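Local coordinates for protein motility-associated killing factor MakB (PDB 6W1W) that probably serves as one component of a tripartite, alpha-pore-forming cytotoxin of Vibrio cholerae, resembling other toxins of that class in structure, at residues Q264-S267 with N268-E271. Residues are numbered along the deposited sequence; the frame is centred on the assembly and turned at random.
Sequences QTLS and NMSE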
loop_
_atom_site.group_PDB
_atom_site.type_symbol
_atom_site.label_atom_id
_atom_site.label_comp_id
_atom_site.label_asym_id
_atom_site.label_seq_id
_atom_site.Cartn_x
_atom_site.Cartn_y
_atom_site.Cartn_z
ATOM N N GLN A 264 -6.501 -13.221 -9.800
ATOM C CA GLN A 264 -5.651 -12.504 -10.745
ATOM C C GLN A 264 -5.433 -11.053 -10.326
ATOM O O GLN A 264 -4.372 -10.481 -10.605
ATOM C CB GLN A 264 -6.257 -12.577 -12.147
ATOM C CG GLN A 264 -5.386 -11.991 -13.240
ATOM C CD GLN A 264 -3.987 -12.559 -13.241
ATOM O OE1 GLN A 264 -3.026 -11.867 -12.910
ATOM N NE2 GLN A 264 -3.861 -13.827 -13.618
ATOM N N THR A 265 -6.409 -10.441 -9.648
ATOM C CA THR A 265 -6.194 -9.084 -9.152
ATOM C C THR A 265 -5.381 -9.094 -7.864
ATOM O O THR A 265 -4.580 -8.178 -7.632
ATOM C CB THR A 265 -7.530 -8.350 -8.945
ATOM O OG1 THR A 265 -8.379 -9.110 -8.076
ATOM C CG2 THR A 265 -8.247 -8.114 -10.289
ATOM N N LEU A 266 -5.566 -10.122 -7.029
ATOM C CA LEU A 266 -4.728 -10.281 -5.845
ATOM C C LEU A 266 -3.262 -10.446 -6.225
ATOM O O LEU A 266 -2.380 -9.841 -5.603
ATOM C CB LEU A 266 -5.201 -11.476 -5.020
ATOM C CG LEU A 266 -6.498 -11.324 -4.226
ATOM C CD1 LEU A 266 -6.849 -12.619 -3.503
ATOM C CD2 LEU A 266 -6.388 -10.177 -3.240
ATOM N N SER A 267 -2.982 -11.262 -7.246
ATOM C CA SER A 267 -1.607 -11.410 -7.718
ATOM C C SER A 267 -1.019 -10.069 -8.135
ATOM O O SER A 267 0.107 -9.733 -7.751
ATOM C CB SER A 267 -1.548 -12.405 -8.879
ATOM O OG SER A 267 -1.448 -13.740 -8.411
ATOM N N ASN A 268 -1.766 -9.285 -8.916
ATOM C CA ASN A 268 -1.257 -7.987 -9.346
ATOM C C ASN A 268 -1.174 -7.008 -8.186
ATOM O O ASN A 268 -0.252 -6.184 -8.134
ATOM C CB ASN A 268 -2.130 -7.415 -10.459
ATOM C CG ASN A 268 -2.045 -8.222 -11.737
ATOM O OD1 ASN A 268 -3.061 -8.640 -12.290
ATOM N ND2 ASN A 268 -0.826 -8.441 -12.220
ATOM N N MET A 269 -2.128 -7.080 -7.257
ATOM C CA MET A 269 -2.065 -6.238 -6.069
ATOM C C MET A 269 -0.819 -6.542 -5.247
ATOM O O MET A 269 -0.170 -5.623 -4.731
ATOM C CB MET A 269 -3.322 -6.433 -5.224
ATOM C CG MET A 269 -3.800 -5.198 -4.477
ATOM S SD MET A 269 -5.443 -5.456 -3.752
ATOM C CE MET A 269 -6.276 -6.368 -5.057
ATOM N N SER A 270 -0.472 -7.830 -5.107
ATOM C CA SER A 270 0.683 -8.203 -4.299
ATOM C C SER A 270 1.989 -7.751 -4.931
ATOM O O SER A 270 2.954 -7.476 -4.211
ATOM C CB SER A 270 0.714 -9.714 -4.075
ATOM O OG SER A 270 -0.306 -10.117 -3.179
ATOM N N GLU A 271 2.050 -7.662 -6.265
ATOM C CA GLU A 271 3.283 -7.224 -6.911
ATOM C C GLU A 271 3.629 -5.772 -6.603
ATOM O O GLU A 271 4.724 -5.328 -6.965
ATOM C CB GLU A 271 3.196 -7.432 -8.424
ATOM C CG GLU A 271 2.873 -8.858 -8.854
ATOM C CD GLU A 271 3.927 -9.881 -8.440
ATOM O OE1 GLU A 271 5.054 -9.486 -8.068
ATOM O OE2 GLU A 271 3.625 -11.093 -8.498
#
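Met269 reaches back along its helix to Leu266 and Thr265, with its methyl doing the touching. Its chain runs extended through chi2 and then bends at chi3 (-40°), which turns CE back over the preceding turn. There CE lies 4.2 Å from Leu266 CD2. The same methyl is 3.6 Å from Thr265 O. Both Leu266 and Met269 also meet Tyr29 of helix 9-35, so this apolar pair belongs to the packing between two helices of the bundle.

The backbone beneath is alpha-helical, judged by successive i to i+4 bonds. Met269 N donates to Thr265 O at 2.7 Å, and Ser270 N to Leu266 O at 2.8 Å. The next runs from Glu271 N to Ser267 O at 3.2 Å.

Near the C-terminal end of helix 251-270, Glu271, Ser270 and Ser267 bond to helix 100-151. Chi1 of Glu271 (-56°) sets CG beside its backbone N, 3.1 Å from Ser267 O. The bend at chi2 then steers the carboxylate to Lys136, which also donates to Ser267 O, while Tyr132 bonds to the other carboxylate oxygen. Ser270 OG bonds to Glu139, and Ser267 OG more weakly to the same residue.

Gln264 and Asn268, one turn apart, cross obliquely, their amide planes inclined by 42°.

Chemically, Leu266 and Met269 pack on helix 9-35, a polar network that includes a salt bridge joins the segment to helix 100-151, and Ser270 sits between the two helices. Lys136, gripping both a backbone carbonyl and the Glu271 carboxylate, probably offsets the negative potential of the helix C-terminus.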